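Local coordinates for protein GH127 beta-L-arabinofuranoside (Geobacillus stearothermophilus, PDB 4QK0) that probably hydrolyses beta-L-arabinofuranosides, as a family GH127 beta-L-arabinofuranosidase, releasing L-arabinose from its substrates, at residues W82-A87 with A151-R156; A339-T344 with A418-S423. One frame throughout, in Å; residues are numbered along the deposited sequence.

Overall arrangement
Both contacts pair helices of the GH127 catalytic domain, which is probably an (alpha/alpha)6 barrel, and their centres lie about 14 Å apart. Contact 1 joins helices 76-92 and 140-158 and sits about 17 Å from the centre of the chain; contact 2 joins helices 334-350 and 413-422 and lies deeper, about 5 Å from that centre. They follow one another in sequence yet touch in space. A salt bridge of 2.7 Å between E84 OE1 and R419 NH1 links them, and beside it A85 CB packs 4.0 Å from A418 CB. Helices 76-92 and 413-422 thus make the common seam of the two contacts.

Contact 1: W82-A87 with A151-R156; sequences WLEAVA and AVAYFR
A153 is the first residue of 151-156 to meet 82-87, following A151, which together with L83 packs on F163 of helix 162-177. The methyl group of A153 serves two neighbours at once. Its CB lies 3.8 Å from A87 CB and 4.0 Å from E84 CG, so it fits between residues three positions apart on the facing helix. The carbonyl oxygen of A153 also comes close to the same alanine, 3.6 Å from A87 CB. E84 touches only with the aliphatic part of its side chain. Its CG stands anti to the backbone N (chi1 -171°) and the chain runs on extended, carrying the carboxylate past A153: OE1 forms a salt bridge with R419, and OE2 is hydrogen-bonded to Y88 OH one turn further along its own helix. At Y154 the backbone itself is the surface touched, A87 CB standing 3.6 Å from Y154 CA. The start of the ring adds a looser touch, with Y154 CD1 4.1 Å from A87 CB in an oblique approach. Beyond this point the ring packs on A102 and I106 of helix 96-112, and its OH hydrogen-bonds D103. The two helix axes run nearly parallel, 21° apart, and approach to 8.1 Å, a close spacing made possible by alanine on both sides. Helix 96-112 lies between these two in the chain, so parallel neighbours of this kind are consistent with the inner ring of an (alpha/alpha)6 barrel. The side chains meet only through carbon, and a methyl group touches the carbonyl of A153 without a bond, so the spacing rests on van der Waals contact; the polar ends bond elsewhere, E84 on helix 413-422 and its own helix, Y154 on helix 96-112.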
ATOM      1  N   TRP A  82      30.347 -14.777  -3.039  1.00 24.31           N
ATOM      2  CA  TRP A  82      31.584 -14.006  -2.888  1.00 25.87           C
ATOM      3  C   TRP A  82      32.687 -14.668  -3.767  1.00 24.60           C
ATOM      4  O   TRP A  82      33.375 -13.975  -4.542  1.00 23.21           O
ATOM      5  CB  TRP A  82      31.990 -13.901  -1.402  1.00 27.70           C
ATOM      6  CG  TRP A  82      33.234 -13.127  -1.115  1.00 31.02           C
ATOM      7  CD1 TRP A  82      33.326 -11.788  -0.849  1.00 34.86           C
ATOM      8  CD2 TRP A  82      34.574 -13.624  -1.095  1.00 31.84           C
ATOM      9  NE1 TRP A  82      34.640 -11.435  -0.677  1.00 35.59           N
ATOM     10  CE2 TRP A  82      35.418 -12.544  -0.798  1.00 33.28           C
ATOM     11  CE3 TRP A  82      35.140 -14.881  -1.266  1.00 32.22           C
ATOM     12  CZ2 TRP A  82      36.800 -12.682  -0.693  1.00 35.67           C
ATOM     13  CZ3 TRP A  82      36.518 -15.018  -1.129  1.00 34.36           C
ATOM     14  CH2 TRP A  82      37.324 -13.927  -0.850  1.00 31.73           C
ATOM     15  N   LEU A  83      32.798 -16.001  -3.708  1.00 25.12           N
ATOM     16  CA  LEU A  83      33.783 -16.712  -4.577  1.00 26.40           C
ATOM     17  C   LEU A  83      33.546 -16.463  -6.069  1.00 26.22           C
ATOM     18  O   LEU A  83      34.482 -16.241  -6.828  1.00 27.81           O
ATOM     19  CB  LEU A  83      33.766 -18.198  -4.315  1.00 26.85           C
ATOM     20  CG  LEU A  83      34.376 -18.617  -2.959  1.00 25.83           C
ATOM     21  CD1 LEU A  83      34.038 -20.055  -2.656  1.00 25.48           C
ATOM     22  CD2 LEU A  83      35.872 -18.422  -2.956  1.00 27.55           C
ATOM     23  N   GLU A  84      32.287 -16.436  -6.472  1.00 26.97           N
ATOM     24  CA  GLU A  84      31.960 -16.232  -7.861  1.00 24.96           C
ATOM     25  C   GLU A  84      32.385 -14.873  -8.319  1.00 24.46           C
ATOM     26  O   GLU A  84      32.989 -14.710  -9.401  1.00 22.35           O
ATOM     27  CB  GLU A  84      30.473 -16.465  -8.140  1.00 24.79           C
ATOM     28  CG  GLU A  84      30.184 -16.460  -9.651  1.00 28.16           C
ATOM     29  CD  GLU A  84      28.701 -16.454 -10.030  1.00 29.65           C
ATOM     30  OE1 GLU A  84      27.870 -16.779  -9.174  1.00 30.56           O
ATOM     31  OE2 GLU A  84      28.384 -16.149 -11.207  1.00 32.24           O
ATOM     32  N   ALA A  85      32.090 -13.864  -7.531  1.00 24.20           N
ATOM     33  CA  ALA A  85      32.563 -12.522  -7.894  1.00 23.78           C
ATOM     34  C   ALA A  85      34.095 -12.426  -7.939  1.00 22.88           C
ATOM     35  O   ALA A  85      34.665 -11.737  -8.788  1.00 25.06           O
ATOM     36  CB  ALA A  85      32.037 -11.501  -6.918  1.00 24.49           C
ATOM     37  N   VAL A  86      34.746 -13.057  -6.977  1.00 26.34           N
ATOM     38  CA  VAL A  86      36.213 -13.023  -6.897  1.00 28.68           C
ATOM     39  C   VAL A  86      36.810 -13.641  -8.159  1.00 28.48           C
ATOM     40  O   VAL A  86      37.693 -13.063  -8.754  1.00 27.93           O
ATOM     41  CB  VAL A  86      36.692 -13.751  -5.617  1.00 30.78           C
ATOM     42  CG1 VAL A  86      38.132 -14.188  -5.739  1.00 31.88           C
ATOM     43  CG2 VAL A  86      36.526 -12.858  -4.397  1.00 32.28           C
ATOM     44  N   ALA A  87      36.252 -14.774  -8.582  1.00 26.80           N
ATOM     45  CA  ALA A  87      36.586 -15.381  -9.886  1.00 26.79           C
ATOM     46  C   ALA A  87      36.574 -14.411 -11.014  1.00 29.16           C
ATOM     47  O   ALA A  87      37.554 -14.311 -11.783  1.00 30.15           O
ATOM     48  CB  ALA A  87      35.636 -16.518 -10.191  1.00 25.80           C
ATOM     49  N   ALA A 151      32.224 -22.370  -8.688  1.00 22.91           N
ATOM     50  CA  ALA A 151      33.246 -23.318  -9.127  1.00 25.24           C
ATOM     51  C   ALA A 151      33.486 -23.262 -10.640  1.00 24.96           C
ATOM     52  O   ALA A 151      34.629 -23.220 -11.098  1.00 24.57           O
ATOM     53  CB  ALA A 151      32.896 -24.732  -8.685  1.00 25.17           C
ATOM     54  N   VAL A 152      32.410 -23.169 -11.406  1.00 25.91           N
ATOM     55  CA  VAL A 152      32.540 -22.997 -12.855  1.00 26.23           C
ATOM     56  C   VAL A 152      33.302 -21.719 -13.164  1.00 27.13           C
ATOM     57  O   VAL A 152      34.268 -21.714 -13.952  1.00 28.95           O
ATOM     58  CB  VAL A 152      31.165 -22.971 -13.565  1.00 24.81           C
ATOM     59  CG1 VAL A 152      31.303 -22.568 -15.039  1.00 24.08           C
ATOM     60  CG2 VAL A 152      30.513 -24.323 -13.469  1.00 24.13           C
ATOM     61  N   ALA A 153      32.871 -20.631 -12.545  1.00 25.63           N
ATOM     62  CA  ALA A 153      33.509 -19.362 -12.791  1.00 24.41           C
ATOM     63  C   ALA A 153      34.996 -19.366 -12.401  1.00 25.46           C
ATOM     64  O   ALA A 153      35.813 -18.728 -13.062  1.00 25.96           O
ATOM     65  CB  ALA A 153      32.788 -18.231 -12.058  1.00 23.97           C
ATOM     66  N   TYR A 154      35.292 -19.975 -11.272  1.00 25.49           N
ATOM     67  CA  TYR A 154      36.624 -19.973 -10.740  1.00 28.26           C
ATOM     68  C   TYR A 154      37.535 -20.813 -11.667  1.00 28.60           C
ATOM     69  O   TYR A 154      38.664 -20.447 -11.913  1.00 26.63           O
ATOM     70  CB  TYR A 154      36.617 -20.504  -9.281  1.00 30.10           C
ATOM     71  CG  TYR A 154      37.904 -20.208  -8.559  1.00 36.19           C
ATOM     72  CD1 TYR A 154      38.156 -18.942  -8.060  1.00 37.80           C
ATOM     73  CD2 TYR A 154      38.903 -21.181  -8.421  1.00 39.67           C
ATOM     74  CE1 TYR A 154      39.345 -18.637  -7.427  1.00 39.28           C
ATOM     75  CE2 TYR A 154      40.095 -20.893  -7.781  1.00 35.51           C
ATOM     76  CZ  TYR A 154      40.310 -19.616  -7.285  1.00 39.24           C
ATOM     77  OH  TYR A 154      41.489 -19.275  -6.648  1.00 35.44           O
ATOM     78  N   PHE A 155      37.019 -21.916 -12.199  1.00 30.68           N
ATOM     79  CA  PHE A 155      37.765 -22.669 -13.196  1.00 31.94           C
ATOM     80  C   PHE A 155      38.102 -21.878 -14.461  1.00 31.73           C
ATOM     81  O   PHE A 155      39.246 -21.860 -14.919  1.00 34.28           O
ATOM     82  CB  PHE A 155      37.010 -23.916 -13.588  1.00 32.30           C
ATOM     83  CG  PHE A 155      37.706 -24.691 -14.651  1.00 33.83           C
ATOM     84  CD1 PHE A 155      38.965 -25.245 -14.400  1.00 35.99           C
ATOM     85  CD2 PHE A 155      37.155 -24.828 -15.905  1.00 33.24           C
ATOM     86  CE1 PHE A 155      39.651 -25.931 -15.382  1.00 36.59           C
ATOM     87  CE2 PHE A 155      37.831 -25.529 -16.896  1.00 34.40           C
ATOM     88  CZ  PHE A 155      39.068 -26.083 -16.631  1.00 37.07           C
ATOM     89  N   ARG A 156      37.120 -21.212 -15.013  1.00 32.99           N
ATOM     90  CA  ARG A 156      37.302 -20.433 -16.231  1.00 36.42           C
ATOM     91  C   ARG A 156      38.264 -19.332 -16.004  1.00 39.47           C
ATOM     92  O   ARG A 156      38.973 -18.969 -16.929  1.00 38.77           O
ATOM     93  CB  ARG A 156      35.970 -19.836 -16.755  1.00 38.28           C
ATOM     94  CG  ARG A 156      35.037 -20.916 -17.229  1.00 43.32           C
ATOM     95  CD  ARG A 156      33.765 -20.432 -17.891  1.00 48.95           C
ATOM     96  NE  ARG A 156      33.535 -21.418 -18.934  1.00 59.09           N
ATOM     97  CZ  ARG A 156      32.369 -21.904 -19.312  1.00 63.76           C
ATOM     98  NH1 ARG A 156      31.246 -21.474 -18.739  1.00 65.28           N
ATOM     99  NH2 ARG A 156      32.359 -22.821 -20.289  1.00 58.35           N
TER

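Contact 2: A339-T344 with A418-S423; sequences ALVFWT and ARLIAS
F342 CG is anti to its carbonyl carbon (chi1 -59°), which leans the ring outward and back toward the N-terminal end of helix 334-350, where it meets R419, whose CG sits between backbone N and carbonyl carbon (chi1 68°) before the chain extends straight to NE. The meeting joins two helices of what is probably an (alpha/alpha)6 barrel; their short segments run in broadly the same direction at 44°, with axes 11.5 Å apart, so long side chains must bridge the gap. The two side chains cross at about a right angle, and the planes of ring and guanidinium are steeply inclined to each other. R419 NH2 comes in at the rim of the ring, close to its plane, 3.5 Å from F342 CE2. Seen from the guanidinium, that same rim stands over one face, with F342 CZ 4.0 Å from R419 CZ; this is not a stacked pair. The charge is met by E84, whose OE1 forms a salt bridge with NH1, which probably helps to hold the turn of the flat group. A leucine in place of R419 would probably leave E84 OE1 without its cationic mate and the rim of F342 without the guanidinium that it abuts. One residue further on, L420 points toward helix 334-350 and makes the apolar half of the contact with V341. Y427 from a loop packs on V341, F342 and L420 alike. A disulfide between C335 and C412, seen in another structure of this protein but not formed here, would tie the helices together nearer their N-terminal starts. A single methyl of L420 serves both partners: CD1 lies 4.0 Å from V341 CG1 and 4.3 Å from F342 CE1.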
ATOM      1  N   ALA A 339      18.652 -10.717 -11.794  1.00 25.62           N
ATOM      2  CA  ALA A 339      18.156 -11.976 -12.388  1.00 25.10           C
ATOM      3  C   ALA A 339      17.562 -11.734 -13.785  1.00 25.15           C
ATOM      4  O   ALA A 339      17.671 -12.577 -14.672  1.00 24.29           O
ATOM      5  CB  ALA A 339      17.106 -12.595 -11.513  1.00 23.74           C
ATOM      6  N   LEU A 340      16.964 -10.567 -13.994  1.00 24.65           N
ATOM      7  CA  LEU A 340      16.442 -10.270 -15.315  1.00 24.16           C
ATOM      8  C   LEU A 340      17.591 -10.189 -16.315  1.00 25.30           C
ATOM      9  O   LEU A 340      17.492 -10.643 -17.441  1.00 22.62           O
ATOM     10  CB  LEU A 340      15.653  -9.001 -15.286  1.00 23.36           C
ATOM     11  CG  LEU A 340      15.066  -8.411 -16.558  1.00 25.24           C
ATOM     12  CD1 LEU A 340      14.153  -9.413 -17.257  1.00 26.75           C
ATOM     13  CD2 LEU A 340      14.303  -7.145 -16.219  1.00 25.04           C
ATOM     14  N   VAL A 341      18.691  -9.606 -15.904  1.00 29.19           N
ATOM     15  CA  VAL A 341      19.840  -9.549 -16.788  1.00 30.10           C
ATOM     16  C   VAL A 341      20.286 -10.978 -17.198  1.00 27.98           C
ATOM     17  O   VAL A 341      20.547 -11.227 -18.379  1.00 27.27           O
ATOM     18  CB  VAL A 341      21.003  -8.813 -16.143  1.00 33.14           C
ATOM     19  CG1 VAL A 341      22.266  -8.919 -17.019  1.00 31.72           C
ATOM     20  CG2 VAL A 341      20.637  -7.340 -15.935  1.00 30.06           C
ATOM     21  N   PHE A 342      20.378 -11.880 -16.235  1.00 25.06           N
ATOM     22  CA  PHE A 342      20.762 -13.267 -16.525  1.00 27.78           C
ATOM     23  C   PHE A 342      19.789 -13.874 -17.545  1.00 26.78           C
ATOM     24  O   PHE A 342      20.213 -14.562 -18.470  1.00 26.63           O
ATOM     25  CB  PHE A 342      20.781 -14.180 -15.301  1.00 28.24           C
ATOM     26  CG  PHE A 342      21.716 -13.757 -14.190  1.00 29.43           C
ATOM     27  CD1 PHE A 342      22.893 -13.063 -14.442  1.00 29.11           C
ATOM     28  CD2 PHE A 342      21.414 -14.082 -12.874  1.00 32.70           C
ATOM     29  CE1 PHE A 342      23.748 -12.699 -13.395  1.00 32.22           C
ATOM     30  CE2 PHE A 342      22.280 -13.728 -11.813  1.00 33.05           C
ATOM     31  CZ  PHE A 342      23.454 -13.042 -12.084  1.00 30.84           C
ATOM     32  N   TRP A 343      18.505 -13.652 -17.341  1.00 23.79           N
ATOM     33  CA  TRP A 343      17.489 -14.191 -18.218  1.00 24.43           C
ATOM     34  C   TRP A 343      17.690 -13.686 -19.633  1.00 26.92           C
ATOM     35  O   TRP A 343      17.684 -14.486 -20.571  1.00 26.92           O
ATOM     36  CB  TRP A 343      16.132 -13.791 -17.739  1.00 24.65           C
ATOM     37  CG  TRP A 343      15.021 -14.409 -18.474  1.00 28.13           C
ATOM     38  CD1 TRP A 343      15.059 -15.550 -19.227  1.00 29.28           C
ATOM     39  CD2 TRP A 343      13.654 -13.984 -18.475  1.00 26.94           C
ATOM     40  NE1 TRP A 343      13.811 -15.843 -19.690  1.00 28.25           N
ATOM     41  CE2 TRP A 343      12.924 -14.916 -19.238  1.00 26.40           C
ATOM     42  CE3 TRP A 343      12.972 -12.927 -17.870  1.00 26.15           C
ATOM     43  CZ2 TRP A 343      11.526 -14.797 -19.461  1.00 27.44           C
ATOM     44  CZ3 TRP A 343      11.588 -12.805 -18.086  1.00 27.00           C
ATOM     45  CH2 TRP A 343      10.878 -13.740 -18.861  1.00 24.39           C
ATOM     46  N   THR A 344      17.934 -12.392 -19.788  1.00 25.63           N
ATOM     47  CA  THR A 344      18.056 -11.824 -21.114  1.00 29.34           C
ATOM     48  C   THR A 344      19.198 -12.480 -21.892  1.00 31.85           C
ATOM     49  O   THR A 344      19.129 -12.673 -23.096  1.00 33.17           O
ATOM     50  CB  THR A 344      18.304 -10.300 -21.097  1.00 31.05           C
ATOM     51  OG1 THR A 344      19.492 -10.007 -20.342  1.00 29.57           O
ATOM     52  CG2 THR A 344      17.122  -9.571 -20.451  1.00 32.59           C
ATOM     53  N   ALA A 418      27.993  -7.373  -6.928  1.00 27.90           N
ATOM     54  CA  ALA A 418      29.397  -7.595  -7.242  1.00 27.78           C
ATOM     55  C   ALA A 418      29.579  -8.618  -8.362  1.00 27.46           C
ATOM     56  O   ALA A 418      30.389  -8.390  -9.248  1.00 29.02           O
ATOM     57  CB  ALA A 418      30.142  -8.078  -6.019  1.00 26.94           C
ATOM     58  N   ARG A 419      28.889  -9.764  -8.293  1.00 26.86           N
ATOM     59  CA  ARG A 419      29.130 -10.809  -9.297  1.00 28.20           C
ATOM     60  C   ARG A 419      28.670 -10.374 -10.658  1.00 27.42           C
ATOM     61  O   ARG A 419      29.341 -10.683 -11.634  1.00 31.02           O
ATOM     62  CB  ARG A 419      28.572 -12.164  -8.913  1.00 26.70           C
ATOM     63  CG  ARG A 419      27.072 -12.286  -8.868  1.00 29.98           C
ATOM     64  CD  ARG A 419      26.711 -13.699  -8.435  1.00 32.92           C
ATOM     65  NE  ARG A 419      25.277 -13.889  -8.402  1.00 31.67           N
ATOM     66  CZ  ARG A 419      24.634 -14.967  -8.822  1.00 34.04           C
ATOM     67  NH1 ARG A 419      25.286 -16.003  -9.358  1.00 33.68           N
ATOM     68  NH2 ARG A 419      23.307 -15.007  -8.721  1.00 34.58           N
ATOM     69  N   LEU A 420      27.604  -9.586 -10.741  1.00 25.45           N
ATOM     70  CA  LEU A 420      27.212  -9.045 -12.034  1.00 25.19           C
ATOM     71  C   LEU A 420      28.183  -7.993 -12.599  1.00 28.34           C
ATOM     72  O   LEU A 420      28.622  -8.046 -13.785  1.00 30.18           O
ATOM     73  CB  LEU A 420      25.820  -8.436 -11.959  1.00 24.64           C
ATOM     74  CG  LEU A 420      25.357  -7.747 -13.240  1.00 25.01           C
ATOM     75  CD1 LEU A 420      25.289  -8.758 -14.375  1.00 27.30           C
ATOM     76  CD2 LEU A 420      23.988  -7.138 -13.053  1.00 27.49           C
ATOM     77  N   ILE A 421      28.509  -6.999 -11.777  1.00 27.83           N
ATOM     78  CA  ILE A 421      29.342  -5.898 -12.226  1.00 26.08           C
ATOM     79  C   ILE A 421      30.679  -6.451 -12.647  1.00 27.31           C
ATOM     80  O   ILE A 421      31.246  -6.032 -13.657  1.00 26.26           O
ATOM     81  CB  ILE A 421      29.517  -4.858 -11.090  1.00 27.56           C
ATOM     82  CG1 ILE A 421      28.244  -3.998 -10.966  1.00 29.77           C
ATOM     83  CG2 ILE A 421      30.692  -3.945 -11.355  1.00 26.86           C
ATOM     84  CD1 ILE A 421      28.222  -3.122  -9.744  1.00 31.76           C
ATOM     85  N   ALA A 422      31.215  -7.370 -11.845  1.00 27.90           N
ATOM     86  CA  ALA A 422      32.558  -7.911 -12.114  1.00 29.32           C
ATOM     87  C   ALA A 422      32.598  -8.716 -13.415  1.00 30.45           C
ATOM     88  O   ALA A 422      33.650  -8.839 -14.027  1.00 28.10           O
ATOM     89  CB  ALA A 422      33.056  -8.767 -10.957  1.00 28.13           C
ATOM     90  N   SER A 423      31.449  -9.236 -13.835  1.00 30.44           N
ATOM     91  CA  SER A 423      31.380 -10.021 -15.046  1.00 29.76           C
ATOM     92  C   SER A 423      30.772  -9.251 -16.197  1.00 29.54           C
ATOM     93  O   SER A 423      30.333  -9.855 -17.156  1.00 28.70           O
ATOM     94  CB  SER A 423      30.575 -11.316 -14.778  1.00 29.57           C
ATOM     95  OG  SER A 423      29.245 -11.027 -14.409  1.00 29.45           O
TER